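Local atomic coordinates of decaprenyl diphosphate synthase (Rhodobacter capsulatus, PDB entry 3MZV), a protein that probably supplies the long polyprenyl diphosphate for quinone side chains, condensing isopentenyl diphosphate units onto farnesyl diphosphate with the help of magnesium. Residues 39-44 with 118-123; 91-96 with 100-105. All coordinates share one frame; numbering follows the deposited sequence.

Contact 1: residues 39-44 with 118-123; sequences PRIPEV and VLVGDY
The helix that carries Ile41 and Val44 crosses the one that carries Val120 and Tyr123 at a right angle (-90°), with the local axes 9.7 Å apart and the CA atoms of Ile41 and Val120 separated by 5.6 Å. Three aliphatic side chains and one aromatic ring fill the crossing. Ile41 addresses the ring with two branches: its CD1 sits above one face, 3.9 Å from the centroid of the Tyr123 ring and only 12° off the normal, a CH-pi contact, while its CG2 lies over the margin of the same face, 3.3 Å from Tyr123 CD2, a tight fit. With CG anti to the backbone N (chi1 -168°), Tyr123 extends its ring to where these branches can reach it. Next to this, Val44 and Val120 interlock through their methyls, Val44 CG1 lying 3.7 Å from Val120 CG1, and Ile41 CG1 runs past Val120 CG2. Beyond the ring, the Tyr123 hydroxyl hydrogen-bonds to Arg127 and to the carbonyl of Ser34. Replacing the ring with an alanine here is likely to open a gap beside Ile41 and to leave Arg127 and the Ser34 carbonyl without their phenolic partner. Where helix 40-49 lies across helix 114-133 in this mainly helical prenyl synthase fold, the two segments are thus joined by apolar packing and CH-pi, the tyrosine hydroxyl bonding outside them.

Contact 2: residues 91-96 with 100-105; sequences LHDDVV and RQRRGR
Asp94 and Arg102 meet in a two-pronged salt bridge, the side-on form in which NE and one terminal nitrogen each take a different carboxylate oxygen. Arg102 NE reaches Asp94 OD2 at 2.9 Å in a nearly straight bond (162°), on the syn side of that oxygen and close to the guanidinium plane. Arg102 NH2 meets Asp94 OD1 at 3.0 Å from above the carboxylate, so this second prong is more tilted, although the two planes lie only 22° apart. After an extended start (chi1 and chi2 both anti), the bend at chi3 (-84°) helps turn the guanidinium edge to the carboxylate. A longer-range electrostatic term comes from Asp93, whose OD2 lies 4.5 Å from Arg102 NH2, beyond salt-bridge range. Backbone bonding fixes the base of the arginine: Arg102 and Arg105 pair through N and O in both directions, closing a type I' turn, and the Arg102 side chain touches Leu48. Asp93 and Asp94 open the DDxxD sequence of the first aspartate-rich motif of trans-prenyltransferases, followed by the family's arginine pair, Arg102 and Arg103. In relatives its first and last aspartates bind magnesium and the arginines diphosphate, so the bridge probably positions Arg102 at the active site.

With centres about 14 Å apart on the same side of the chain's centre, the two contacts are nested: contact 2 falls inside the 73-residue, mostly helical span between the two segments of contact 1. Helix 74-96, which carries part of contact 2, packs against the helices of contact 1, since Leu91 meets Val120 and Gly121 of helix 114-133, and His92 NE2 lies 2.9 Å from Val118 O in a hydrogen bond. Both also border the dimer interface, where His92 ND1 bonds to Asp122 of the second subunit. Here an apolar helix crossing and a charged motif at a helix end lie side by side, which places the probable substrate-binding end beside core packing and the subunit contact.

Contact 1: residues 39-44 with 118-123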
ATOM      1  N   PRO B  39       2.059 -15.713  10.139  1.00 66.52           N
ATOM      2  CA  PRO B  39       2.769 -16.597   9.189  1.00 66.66           C
ATOM      3  C   PRO B  39       2.242 -16.567   7.756  1.00 66.53           C
ATOM      4  O   PRO B  39       3.007 -16.777   6.815  1.00 65.89           O
ATOM      5  CB  PRO B  39       2.575 -17.996   9.792  1.00 68.06           C
ATOM      6  CG  PRO B  39       1.328 -17.891  10.613  1.00 69.40           C
ATOM      7  CD  PRO B  39       1.374 -16.495  11.191  1.00 68.17           C
ATOM      8  N   ARG B  40       0.942 -16.331   7.597  1.00 67.57           N
ATOM      9  CA  ARG B  40       0.349 -16.148   6.267  1.00 67.55           C
ATOM     10  C   ARG B  40       1.149 -15.183   5.388  1.00 65.43           C
ATOM     11  O   ARG B  40       1.235 -15.362   4.170  1.00 64.60           O
ATOM     12  CB  ARG B  40      -1.093 -15.643   6.409  1.00 68.76           C
ATOM     13  CG  ARG B  40      -1.831 -15.481   5.090  1.00 70.15           C
ATOM     14  CD  ARG B  40      -3.127 -16.256   5.081  1.00 75.93           C
ATOM     15  NE  ARG B  40      -4.118 -15.706   6.001  1.00 79.38           N
ATOM     16  CZ  ARG B  40      -5.284 -16.281   6.290  1.00 82.85           C
ATOM     17  NH1 ARG B  40      -5.626 -17.445   5.748  1.00 85.33           N
ATOM     18  NH2 ARG B  40      -6.115 -15.691   7.139  1.00 84.63           N
ATOM     19  N   ILE B  41       1.750 -14.164   5.999  1.00 64.26           N
ATOM     20  CA  ILE B  41       2.404 -13.107   5.204  1.00 62.90           C
ATOM     21  C   ILE B  41       3.526 -13.646   4.281  1.00 62.77           C
ATOM     22  O   ILE B  41       3.439 -13.509   3.058  1.00 61.91           O
ATOM     23  CB  ILE B  41       2.898 -11.936   6.088  1.00 61.60           C
ATOM     24  CG1 ILE B  41       1.695 -11.097   6.537  1.00 61.72           C
ATOM     25  CG2 ILE B  41       3.885 -11.065   5.319  1.00 60.65           C
ATOM     26  CD1 ILE B  41       1.935 -10.247   7.757  1.00 58.22           C
ATOM     27  N   PRO B  42       4.577 -14.255   4.857  1.00 63.47           N
ATOM     28  CA  PRO B  42       5.619 -14.861   4.013  1.00 63.67           C
ATOM     29  C   PRO B  42       5.099 -16.058   3.178  1.00 64.74           C
ATOM     30  O   PRO B  42       5.545 -16.255   2.040  1.00 64.54           O
ATOM     31  CB  PRO B  42       6.672 -15.315   5.042  1.00 63.85           C
ATOM     32  CG  PRO B  42       5.897 -15.537   6.288  1.00 64.46           C
ATOM     33  CD  PRO B  42       4.898 -14.398   6.287  1.00 64.02           C
ATOM     34  N   GLU B  43       4.161 -16.844   3.725  1.00 66.30           N
ATOM     35  CA  GLU B  43       3.498 -17.884   2.903  1.00 67.62           C
ATOM     36  C   GLU B  43       2.953 -17.272   1.627  1.00 66.59           C
ATOM     37  O   GLU B  43       3.254 -17.754   0.541  1.00 67.20           O
ATOM     38  CB  GLU B  43       2.354 -18.592   3.643  1.00 69.05           C
ATOM     39  CG  GLU B  43       2.792 -19.819   4.429  1.00 71.29           C
ATOM     40  CD  GLU B  43       1.888 -20.094   5.631  1.00 73.49           C
ATOM     41  OE1 GLU B  43       0.648 -20.134   5.432  1.00 73.75           O
ATOM     42  OE2 GLU B  43       2.433 -20.236   6.759  1.00 72.51           O
ATOM     43  N   VAL B  44       2.159 -16.210   1.759  1.00 65.45           N
ATOM     44  CA  VAL B  44       1.616 -15.514   0.573  1.00 64.92           C
ATOM     45  C   VAL B  44       2.715 -14.899  -0.324  1.00 63.81           C
ATOM     46  O   VAL B  44       2.653 -14.987  -1.556  1.00 63.37           O
ATOM     47  CB  VAL B  44       0.609 -14.403   0.975  1.00 64.48           C
ATOM     48  CG1 VAL B  44       0.183 -13.587  -0.258  1.00 63.01           C
ATOM     49  CG2 VAL B  44      -0.618 -15.013   1.704  1.00 65.73           C
ATOM     50  N   VAL B 118      -4.504  -7.932  -0.219  1.00 45.84           N
ATOM     51  CA  VAL B 118      -4.383  -6.505   0.065  1.00 43.06           C
ATOM     52  C   VAL B 118      -3.431  -6.300   1.207  1.00 41.40           C
ATOM     53  O   VAL B 118      -2.535  -5.492   1.120  1.00 40.02           O
ATOM     54  CB  VAL B 118      -5.734  -5.831   0.376  1.00 44.37           C
ATOM     55  CG1 VAL B 118      -5.498  -4.365   0.748  1.00 43.38           C
ATOM     56  CG2 VAL B 118      -6.663  -5.921  -0.831  1.00 41.76           C
ATOM     57  N   LEU B 119      -3.623  -7.032   2.288  1.00 42.04           N
ATOM     58  CA  LEU B 119      -2.880  -6.808   3.495  1.00 41.42           C
ATOM     59  C   LEU B 119      -1.437  -7.290   3.362  1.00 40.41           C
ATOM     60  O   LEU B 119      -0.504  -6.687   3.922  1.00 39.73           O
ATOM     61  CB  LEU B 119      -3.578  -7.467   4.653  1.00 44.11           C
ATOM     62  CG  LEU B 119      -4.937  -6.844   4.998  1.00 46.49           C
ATOM     63  CD1 LEU B 119      -5.656  -7.722   5.961  1.00 49.04           C
ATOM     64  CD2 LEU B 119      -4.748  -5.447   5.550  1.00 48.73           C
ATOM     65  N   VAL B 120      -1.226  -8.333   2.580  1.00 39.48           N
ATOM     66  CA  VAL B 120       0.153  -8.787   2.358  1.00 39.16           C
ATOM     67  C   VAL B 120       0.903  -7.789   1.508  1.00 36.92           C
ATOM     68  O   VAL B 120       2.009  -7.430   1.848  1.00 38.87           O
ATOM     69  CB  VAL B 120       0.207 -10.205   1.745  1.00 39.93           C
ATOM     70  CG1 VAL B 120       1.621 -10.521   1.256  1.00 38.66           C
ATOM     71  CG2 VAL B 120      -0.219 -11.208   2.816  1.00 41.48           C
ATOM     72  N   GLY B 121       0.282  -7.272   0.462  1.00 35.93           N
ATOM     73  CA  GLY B 121       0.892  -6.222  -0.331  1.00 34.82           C
ATOM     74  C   GLY B 121       1.208  -5.010   0.552  1.00 34.17           C
ATOM     75  O   GLY B 121       2.265  -4.378   0.415  1.00 32.94           O
ATOM     76  N   ASP B 122       0.298  -4.658   1.456  1.00 34.06           N
ATOM     77  CA  ASP B 122       0.587  -3.499   2.342  1.00 34.57           C
ATOM     78  C   ASP B 122       1.819  -3.744   3.266  1.00 34.95           C
ATOM     79  O   ASP B 122       2.673  -2.858   3.493  1.00 33.69           O
ATOM     80  CB  ASP B 122      -0.633  -3.158   3.221  1.00 34.79           C
ATOM     81  CG  ASP B 122      -1.812  -2.569   2.426  1.00 32.13           C
ATOM     82  OD1 ASP B 122      -1.612  -2.115   1.319  1.00 33.98           O
ATOM     83  OD2 ASP B 122      -2.938  -2.539   2.967  1.00 36.06           O
ATOM     84  N   TYR B 123       1.861  -4.938   3.839  1.00 36.40           N
ATOM     85  CA  TYR B 123       2.978  -5.365   4.664  1.00 36.59           C
ATOM     86  C   TYR B 123       4.312  -5.244   3.932  1.00 35.15           C
ATOM     87  O   TYR B 123       5.256  -4.710   4.493  1.00 35.21           O
ATOM     88  CB  TYR B 123       2.795  -6.812   5.144  1.00 38.50           C
ATOM     89  CG  TYR B 123       3.788  -7.210   6.231  1.00 39.12           C
ATOM     90  CD1 TYR B 123       3.661  -6.728   7.531  1.00 39.83           C
ATOM     91  CD2 TYR B 123       4.894  -8.018   5.935  1.00 40.34           C
ATOM     92  CE1 TYR B 123       4.556  -7.095   8.537  1.00 39.96           C
ATOM     93  CE2 TYR B 123       5.786  -8.392   6.949  1.00 40.72           C
ATOM     94  CZ  TYR B 123       5.623  -7.921   8.222  1.00 39.51           C
ATOM     95  OH  TYR B 123       6.509  -8.280   9.236  1.00 42.97           O
TER

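Contact 2: residues 91-96 with 100-105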
ATOM      1  N   LEU B  91       0.122  -8.060  -6.266  1.00 40.45           N
ATOM      2  CA  LEU B  91      -0.881  -8.579  -5.352  1.00 40.80           C
ATOM      3  C   LEU B  91      -2.149  -7.735  -5.411  1.00 41.97           C
ATOM      4  O   LEU B  91      -3.266  -8.280  -5.379  1.00 40.85           O
ATOM      5  CB  LEU B  91      -0.378  -8.630  -3.917  1.00 41.22           C
ATOM      6  CG  LEU B  91       0.538  -9.781  -3.527  1.00 40.91           C
ATOM      7  CD1 LEU B  91       1.341  -9.466  -2.311  1.00 40.14           C
ATOM      8  CD2 LEU B  91      -0.303 -11.099  -3.354  1.00 43.95           C
ATOM      9  N   HIS B  92      -1.966  -6.399  -5.423  1.00 39.72           N
ATOM     10  CA  HIS B  92      -3.092  -5.441  -5.486  1.00 40.77           C
ATOM     11  C   HIS B  92      -3.799  -5.394  -6.872  1.00 42.05           C
ATOM     12  O   HIS B  92      -5.017  -5.289  -6.921  1.00 43.83           O
ATOM     13  CB  HIS B  92      -2.604  -4.027  -5.038  1.00 38.87           C
ATOM     14  CG  HIS B  92      -2.367  -3.922  -3.564  1.00 35.97           C
ATOM     15  ND1 HIS B  92      -2.225  -2.717  -2.906  1.00 34.42           N
ATOM     16  CD2 HIS B  92      -2.288  -4.877  -2.610  1.00 30.78           C
ATOM     17  CE1 HIS B  92      -2.067  -2.939  -1.616  1.00 34.45           C
ATOM     18  NE2 HIS B  92      -2.105  -4.243  -1.406  1.00 36.84           N
ATOM     19  N   ASP B  93      -3.068  -5.541  -7.960  1.00 43.38           N
ATOM     20  CA  ASP B  93      -3.654  -5.584  -9.319  1.00 46.04           C
ATOM     21  C   ASP B  93      -4.600  -6.785  -9.445  1.00 46.79           C
ATOM     22  O   ASP B  93      -5.577  -6.700 -10.177  1.00 47.63           O
ATOM     23  CB  ASP B  93      -2.535  -5.610 -10.419  1.00 46.50           C
ATOM     24  CG  ASP B  93      -3.007  -5.098 -11.836  1.00 51.97           C
ATOM     25  OD1 ASP B  93      -3.985  -4.318 -12.023  1.00 56.54           O
ATOM     26  OD2 ASP B  93      -2.341  -5.488 -12.824  1.00 61.66           O
ATOM     27  N   ASP B  94      -4.339  -7.867  -8.705  1.00 47.49           N
ATOM     28  CA  ASP B  94      -5.146  -9.096  -8.769  1.00 49.56           C
ATOM     29  C   ASP B  94      -6.408  -9.034  -7.910  1.00 51.97           C
ATOM     30  O   ASP B  94      -7.391  -9.708  -8.207  1.00 52.46           O
ATOM     31  CB  ASP B  94      -4.336 -10.318  -8.296  1.00 50.34           C
ATOM     32  CG  ASP B  94      -3.303 -10.801  -9.328  1.00 50.12           C
ATOM     33  OD1 ASP B  94      -3.360 -10.398 -10.502  1.00 51.60           O
ATOM     34  OD2 ASP B  94      -2.434 -11.616  -8.945  1.00 54.75           O
ATOM     35  N   VAL B  95      -6.381  -8.286  -6.814  1.00 52.84           N
ATOM     36  CA  VAL B  95      -7.611  -7.976  -6.104  1.00 55.19           C
ATOM     37  C   VAL B  95      -8.480  -7.099  -7.006  1.00 57.08           C
ATOM     38  O   VAL B  95      -9.649  -7.419  -7.249  1.00 58.41           O
ATOM     39  CB  VAL B  95      -7.332  -7.300  -4.748  1.00 55.25           C
ATOM     40  CG1 VAL B  95      -8.635  -6.829  -4.093  1.00 54.76           C
ATOM     41  CG2 VAL B  95      -6.620  -8.296  -3.823  1.00 55.43           C
ATOM     42  N   VAL B  96      -7.876  -6.041  -7.548  1.00 58.54           N
ATOM     43  CA  VAL B  96      -8.563  -5.033  -8.382  1.00 60.13           C
ATOM     44  C   VAL B  96      -9.388  -5.651  -9.556  1.00 62.37           C
ATOM     45  O   VAL B  96     -10.611  -5.431  -9.635  1.00 62.58           O
ATOM     46  CB  VAL B  96      -7.546  -3.929  -8.847  1.00 58.93           C
ATOM     47  CG1 VAL B  96      -8.068  -3.087  -9.992  1.00 58.55           C
ATOM     48  CG2 VAL B  96      -7.190  -3.029  -7.653  1.00 59.70           C
ATOM     49  N   ARG B 100      -8.022 -14.929 -11.181  1.00 72.73           N
ATOM     50  CA  ARG B 100      -7.965 -16.289 -10.622  1.00 73.88           C
ATOM     51  C   ARG B 100      -6.569 -16.932 -10.760  1.00 73.43           C
ATOM     52  O   ARG B 100      -6.163 -17.727  -9.894  1.00 74.46           O
ATOM     53  CB  ARG B 100      -9.044 -17.171 -11.273  1.00 74.81           C
ATOM     54  N   GLN B 101      -5.846 -16.586 -11.831  1.00 72.72           N
ATOM     55  CA  GLN B 101      -4.502 -17.123 -12.083  1.00 72.36           C
ATOM     56  C   GLN B 101      -3.444 -16.052 -12.373  1.00 70.77           C
ATOM     57  O   GLN B 101      -3.724 -14.996 -12.941  1.00 69.70           O
ATOM     58  CB  GLN B 101      -4.524 -18.190 -13.211  1.00 73.38           C
ATOM     59  CG  GLN B 101      -4.448 -17.703 -14.689  1.00 73.06           C
ATOM     60  CD  GLN B 101      -4.223 -18.871 -15.684  1.00 74.83           C
ATOM     61  OE1 GLN B 101      -4.183 -18.623 -16.920  1.00 72.73           O
ATOM     62  NE2 GLN B 101      -4.089 -20.036 -15.221  1.00 75.78           N
ATOM     63  N   ARG B 102      -2.220 -16.356 -11.953  1.00 70.79           N
ATOM     64  CA  ARG B 102      -1.035 -15.557 -12.289  1.00 69.65           C
ATOM     65  C   ARG B 102       0.093 -16.538 -12.602  1.00 70.09           C
ATOM     66  O   ARG B 102       0.417 -17.398 -11.765  1.00 70.91           O
ATOM     67  CB  ARG B 102      -0.620 -14.654 -11.108  1.00 68.58           C
ATOM     68  CG  ARG B 102       0.543 -13.731 -11.474  1.00 67.28           C
ATOM     69  CD  ARG B 102       0.779 -12.607 -10.453  1.00 65.16           C
ATOM     70  NE  ARG B 102      -0.100 -11.468 -10.700  1.00 62.67           N
ATOM     71  CZ  ARG B 102       0.030 -10.614 -11.715  1.00 63.38           C
ATOM     72  NH1 ARG B 102       1.037 -10.734 -12.587  1.00 65.75           N
ATOM     73  NH2 ARG B 102      -0.839  -9.609 -11.845  1.00 63.47           N
ATOM     74  N   ARG B 103       0.681 -16.415 -13.791  1.00 69.92           N
ATOM     75  CA  ARG B 103       1.744 -17.327 -14.238  1.00 70.51           C
ATOM     76  C   ARG B 103       1.284 -18.781 -14.136  1.00 72.03           C
ATOM     77  O   ARG B 103       1.966 -19.608 -13.522  1.00 73.02           O
ATOM     78  CB  ARG B 103       3.037 -17.113 -13.433  1.00 70.11           C
ATOM     79  N   GLY B 104       0.104 -19.065 -14.699  1.00 72.66           N
ATOM     80  CA  GLY B 104      -0.462 -20.428 -14.749  1.00 74.47           C
ATOM     81  C   GLY B 104      -0.846 -21.069 -13.412  1.00 75.50           C
ATOM     82  O   GLY B 104      -1.375 -22.192 -13.393  1.00 77.61           O
ATOM     83  N   ARG B 105      -0.592 -20.372 -12.297  1.00 74.62           N
ATOM     84  CA  ARG B 105      -0.898 -20.881 -10.954  1.00 75.11           C
ATOM     85  C   ARG B 105      -1.924 -19.953 -10.280  1.00 74.39           C
ATOM     86  O   ARG B 105      -1.990 -18.761 -10.620  1.00 73.17           O
ATOM     87  CB  ARG B 105       0.384 -20.963 -10.106  1.00 75.04           C
TER